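Local coordinates for protein argonaute (Marinitoga piezophila, PDB 5I4A) that uses short 5'-hydroxyl guide RNAs to bind complementary single-stranded DNA or RNA targets and cleave them, at residues 83-95 against 135-147. Sequence-based numbering, arbitrary orientation.
Sequences DKKLFVKTLYKYI and IKIHNISNEYYLS. With nucleotides of chain B.
The ring of Y92 is sandwiched between I137 and the guide RNA. I137 CD1 sits almost on the ring normal, 3.5 Å from the centroid, a CH-pi contact; over the centre of the opposite face lies the N7 side of adenine 11 of chain B. The phenol hydroxyl accepts a hydrogen bond from I137 N (2.8 Å, 159°) and donates one to OP2 of that nucleotide of chain B. K136 bends at chi2 (-60°) and brings NZ to 2.8 Å from its OP1, a charge suited to phosphate.

I137 CD1 also packs on L91 CG, and I95 CD1 meets L146 CD1 tip to tip at 3.5 Å; slender aliphatic ends suit this helix-sheet seam. The flat ring of Y144 fits between F87, whose edge points at one face (planes at 52°), and N139 ND2 over the other. Y144 OH is hydrogen-bonded to E80, whose carboxylate also pairs with K84 in a salt bridge.

With an alanine in place of Y92, I137 N would probably lose its acceptor and the adenine the ring it lies against. Helix 84-101 of the N-terminal domain and the linker L1 hairpin thus jointly hold a base face and two phosphate oxygens, a grip probably little dependent on base identity.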
# COMPACT_ATOMS: atom_id res chain seq x y z
N ASP A 83 23.40 16.97 -11.17
CA ASP A 83 21.94 16.99 -11.11
C ASP A 83 21.46 15.55 -11.34
O ASP A 83 21.24 15.14 -12.48
CB ASP A 83 21.35 17.95 -12.12
CG ASP A 83 19.88 18.23 -11.88
OD1 ASP A 83 19.21 17.41 -11.22
OD2 ASP A 83 19.39 19.27 -12.36
N LYS A 84 21.28 14.81 -10.25
CA LYS A 84 20.82 13.42 -10.35
C LYS A 84 19.38 13.35 -10.84
O LYS A 84 19.05 12.49 -11.67
CB LYS A 84 20.96 12.73 -9.00
CG LYS A 84 22.40 12.44 -8.59
CD LYS A 84 22.47 11.97 -7.15
CE LYS A 84 23.44 10.82 -6.98
NZ LYS A 84 22.86 9.53 -7.45
N LYS A 85 18.51 14.23 -10.34
CA LYS A 85 17.10 14.15 -10.69
C LYS A 85 16.88 14.44 -12.17
O LYS A 85 16.02 13.82 -12.81
CB LYS A 85 16.29 15.10 -9.82
CG LYS A 85 16.38 14.78 -8.34
CD LYS A 85 15.22 15.35 -7.55
CE LYS A 85 14.90 14.47 -6.35
NZ LYS A 85 16.13 14.12 -5.57
N LEU A 86 17.64 15.38 -12.73
CA LEU A 86 17.52 15.68 -14.15
C LEU A 86 17.88 14.47 -15.00
O LEU A 86 17.21 14.17 -16.00
CB LEU A 86 18.39 16.87 -14.52
CG LEU A 86 18.41 17.31 -15.99
CD1 LEU A 86 17.01 17.56 -16.50
CD2 LEU A 86 19.28 18.55 -16.17
N PHE A 87 18.94 13.75 -14.62
CA PHE A 87 19.32 12.55 -15.36
C PHE A 87 18.21 11.50 -15.30
O PHE A 87 17.88 10.88 -16.32
CB PHE A 87 20.63 11.98 -14.80
CG PHE A 87 21.08 10.72 -15.48
CD1 PHE A 87 21.82 10.77 -16.65
CD2 PHE A 87 20.76 9.48 -14.95
CE1 PHE A 87 22.23 9.60 -17.27
CE2 PHE A 87 21.16 8.31 -15.57
CZ PHE A 87 21.90 8.38 -16.73
N VAL A 88 17.63 11.29 -14.12
CA VAL A 88 16.58 10.29 -13.96
C VAL A 88 15.32 10.71 -14.71
O VAL A 88 14.70 9.90 -15.41
CB VAL A 88 16.29 10.05 -12.47
CG1 VAL A 88 15.08 9.14 -12.29
CG2 VAL A 88 17.51 9.44 -11.78
N LYS A 89 14.93 11.97 -14.58
CA LYS A 89 13.78 12.48 -15.31
C LYS A 89 13.97 12.30 -16.81
O LYS A 89 13.07 11.84 -17.52
CB LYS A 89 13.55 13.95 -14.97
CG LYS A 89 12.60 14.68 -15.90
CD LYS A 89 12.60 16.17 -15.61
CE LYS A 89 11.66 16.92 -16.55
NZ LYS A 89 11.65 18.37 -16.25
N THR A 90 15.16 12.66 -17.31
CA THR A 90 15.44 12.54 -18.74
C THR A 90 15.40 11.08 -19.19
O THR A 90 14.85 10.76 -20.25
CB THR A 90 16.80 13.15 -19.06
OG1 THR A 90 16.84 14.49 -18.55
CG2 THR A 90 17.04 13.18 -20.56
N LEU A 91 15.98 10.18 -18.39
CA LEU A 91 15.99 8.77 -18.76
C LEU A 91 14.58 8.19 -18.77
O LEU A 91 14.24 7.38 -19.64
CB LEU A 91 16.89 8.00 -17.79
CG LEU A 91 17.28 6.57 -18.14
CD1 LEU A 91 17.92 6.50 -19.51
CD2 LEU A 91 18.24 6.04 -17.08
N TYR A 92 13.75 8.59 -17.80
CA TYR A 92 12.35 8.15 -17.78
C TYR A 92 11.62 8.58 -19.04
O TYR A 92 10.91 7.79 -19.67
CB TYR A 92 11.65 8.70 -16.54
CG TYR A 92 11.60 7.74 -15.38
CD1 TYR A 92 11.07 6.47 -15.52
CD2 TYR A 92 12.08 8.11 -14.13
CE1 TYR A 92 11.01 5.58 -14.46
CE2 TYR A 92 12.03 7.24 -13.06
CZ TYR A 92 11.50 5.98 -13.23
OH TYR A 92 11.45 5.11 -12.16
N LYS A 93 11.78 9.85 -19.43
CA LYS A 93 11.13 10.34 -20.65
C LYS A 93 11.68 9.64 -21.88
O LYS A 93 10.94 9.39 -22.84
CB LYS A 93 11.31 11.85 -20.77
CG LYS A 93 10.66 12.64 -19.64
CD LYS A 93 11.03 14.11 -19.72
CE LYS A 93 10.57 14.74 -21.02
NZ LYS A 93 10.98 16.17 -21.11
N TYR A 94 12.97 9.30 -21.87
CA TYR A 94 13.56 8.62 -23.03
C TYR A 94 13.03 7.20 -23.16
O TYR A 94 12.80 6.72 -24.28
CB TYR A 94 15.08 8.62 -22.92
CG TYR A 94 15.74 7.96 -24.11
CD1 TYR A 94 15.53 8.45 -25.39
CD2 TYR A 94 16.56 6.86 -23.95
CE1 TYR A 94 16.11 7.86 -26.48
CE2 TYR A 94 17.15 6.26 -25.04
CZ TYR A 94 16.92 6.76 -26.30
OH TYR A 94 17.51 6.18 -27.40
N ILE A 95 12.84 6.51 -22.03
CA ILE A 95 12.26 5.17 -22.07
C ILE A 95 10.83 5.22 -22.58
O ILE A 95 10.42 4.39 -23.40
CB ILE A 95 12.35 4.52 -20.68
CG1 ILE A 95 13.80 4.14 -20.37
CG2 ILE A 95 11.43 3.30 -20.58
CD1 ILE A 95 14.13 4.17 -18.90
N ILE A 135 8.08 -0.35 -15.84
CA ILE A 135 9.50 -0.03 -15.87
C ILE A 135 9.78 1.02 -14.80
O ILE A 135 9.06 2.02 -14.70
CB ILE A 135 9.93 0.48 -17.26
CG1 ILE A 135 9.41 -0.45 -18.36
CG2 ILE A 135 11.42 0.59 -17.34
CD1 ILE A 135 10.10 -1.79 -18.40
N LYS A 136 10.84 0.80 -14.02
CA LYS A 136 11.27 1.74 -13.00
C LYS A 136 12.79 1.84 -13.00
O LYS A 136 13.48 0.90 -13.40
CB LYS A 136 10.76 1.34 -11.61
CG LYS A 136 9.27 1.54 -11.41
CD LYS A 136 8.89 2.99 -11.61
CE LYS A 136 7.46 3.26 -11.17
NZ LYS A 136 7.24 4.71 -10.93
N ILE A 137 13.29 2.98 -12.54
CA ILE A 137 14.72 3.28 -12.54
C ILE A 137 15.23 3.23 -11.11
O ILE A 137 14.62 3.82 -10.21
CB ILE A 137 15.00 4.66 -13.18
CG1 ILE A 137 14.62 4.65 -14.66
CG2 ILE A 137 16.46 5.05 -13.00
CD1 ILE A 137 14.79 5.99 -15.34
N HIS A 138 16.35 2.54 -10.91
CA HIS A 138 16.90 2.33 -9.58
C HIS A 138 18.37 2.71 -9.56
O HIS A 138 19.11 2.42 -10.51
CB HIS A 138 16.73 0.87 -9.14
CG HIS A 138 15.34 0.36 -9.34
ND1 HIS A 138 14.35 0.53 -8.40
CD2 HIS A 138 14.77 -0.31 -10.37
CE1 HIS A 138 13.23 -0.02 -8.84
NE2 HIS A 138 13.46 -0.53 -10.03
N ASN A 139 18.79 3.37 -8.49
CA ASN A 139 20.18 3.79 -8.29
C ASN A 139 20.76 2.91 -7.19
O ASN A 139 20.59 3.19 -6.00
CB ASN A 139 20.25 5.27 -7.94
CG ASN A 139 21.65 5.85 -8.11
OD1 ASN A 139 22.00 6.83 -7.46
ND2 ASN A 139 22.44 5.23 -8.97
N ILE A 140 21.44 1.84 -7.59
CA ILE A 140 22.01 0.86 -6.67
C ILE A 140 23.53 0.87 -6.82
O ILE A 140 24.04 0.71 -7.93
CB ILE A 140 21.47 -0.56 -6.93
CG1 ILE A 140 19.94 -0.55 -7.06
CG2 ILE A 140 21.90 -1.51 -5.82
CD1 ILE A 140 19.37 -1.91 -7.41
N SER A 141 24.23 1.05 -5.70
CA SER A 141 25.70 0.95 -5.66
C SER A 141 26.36 1.86 -6.69
O SER A 141 27.25 1.44 -7.43
CB SER A 141 26.15 -0.50 -5.86
OG SER A 141 26.14 -1.22 -4.63
N ASN A 142 25.92 3.11 -6.76
CA ASN A 142 26.43 4.16 -7.64
C ASN A 142 26.17 3.88 -9.12
O ASN A 142 26.65 4.64 -9.97
CB ASN A 142 27.94 4.39 -7.46
CG ASN A 142 28.24 5.63 -6.64
OD1 ASN A 142 27.33 6.33 -6.19
ND2 ASN A 142 29.52 5.90 -6.43
N GLU A 143 25.43 2.83 -9.46
CA GLU A 143 25.09 2.52 -10.84
C GLU A 143 23.58 2.58 -11.01
O GLU A 143 22.82 2.46 -10.04
CB GLU A 143 25.62 1.14 -11.25
CG GLU A 143 27.14 1.01 -11.16
CD GLU A 143 27.85 1.68 -12.33
OE1 GLU A 143 27.34 1.58 -13.47
OE2 GLU A 143 28.91 2.30 -12.11
N TYR A 144 23.15 2.78 -12.25
CA TYR A 144 21.74 2.92 -12.57
C TYR A 144 21.21 1.63 -13.18
O TYR A 144 21.85 1.05 -14.06
CB TYR A 144 21.50 4.09 -13.52
CG TYR A 144 21.49 5.43 -12.81
CD1 TYR A 144 20.32 5.94 -12.28
CD2 TYR A 144 22.66 6.17 -12.67
CE1 TYR A 144 20.30 7.15 -11.62
CE2 TYR A 144 22.65 7.39 -12.02
CZ TYR A 144 21.47 7.87 -11.50
OH TYR A 144 21.45 9.09 -10.85
N TYR A 145 20.04 1.20 -12.72
CA TYR A 145 19.42 -0.04 -13.17
C TYR A 145 17.99 0.23 -13.60
O TYR A 145 17.41 1.29 -13.33
CB TYR A 145 19.46 -1.12 -12.09
CG TYR A 145 20.85 -1.57 -11.73
CD1 TYR A 145 21.60 -0.89 -10.78
CD2 TYR A 145 21.42 -2.68 -12.34
CE1 TYR A 145 22.88 -1.30 -10.45
CE2 TYR A 145 22.70 -3.10 -12.01
CZ TYR A 145 23.43 -2.40 -11.07
OH TYR A 145 24.70 -2.82 -10.74
N LEU A 146 17.42 -0.76 -14.28
CA LEU A 146 16.08 -0.67 -14.84
C LEU A 146 15.34 -1.96 -14.50
O LEU A 146 15.71 -3.03 -15.00
CB LEU A 146 16.15 -0.48 -16.35
CG LEU A 146 14.91 0.10 -17.03
CD1 LEU A 146 14.77 1.56 -16.64
CD2 LEU A 146 14.98 -0.06 -18.54
N SER A 147 14.32 -1.87 -13.65
CA SER A 147 13.50 -3.03 -13.35
C SER A 147 12.40 -3.15 -14.40
O SER A 147 11.77 -2.15 -14.77
CB SER A 147 12.89 -2.94 -11.94
OG SER A 147 12.19 -1.72 -11.74
P A B 11 10.06 7.45 -9.56
OP1 A B 11 9.08 6.80 -10.47
OP2 A B 11 11.49 7.02 -9.59
O5' A B 11 10.00 9.01 -9.84
C5' A B 11 11.00 9.89 -9.35
C4' A B 11 10.97 11.20 -10.09
O4' A B 11 11.41 10.98 -11.46
C3' A B 11 9.58 11.81 -10.22
O3' A B 11 9.18 12.59 -9.10
C2' A B 11 9.66 12.58 -11.53
O2' A B 11 10.30 13.84 -11.36
C1' A B 11 10.58 11.68 -12.36
N9 A B 11 9.81 10.70 -13.14
C8 A B 11 9.34 9.46 -12.77
N7 A B 11 8.69 8.84 -13.73
C5 A B 11 8.75 9.73 -14.79
C6 A B 11 8.25 9.69 -16.11
N6 A B 11 7.57 8.66 -16.61
N1 A B 11 8.49 10.76 -16.89
C2 A B 11 9.18 11.80 -16.41
N3 A B 11 9.69 11.96 -15.19
C4 A B 11 9.43 10.88 -14.44
P U B 10 4.31 4.30 -7.94
OP1 U B 10 4.46 3.13 -8.83
OP2 U B 10 3.91 4.09 -6.53
O5' U B 10 5.64 5.18 -8.02
O3' U B 10 9.53 7.30 -8.06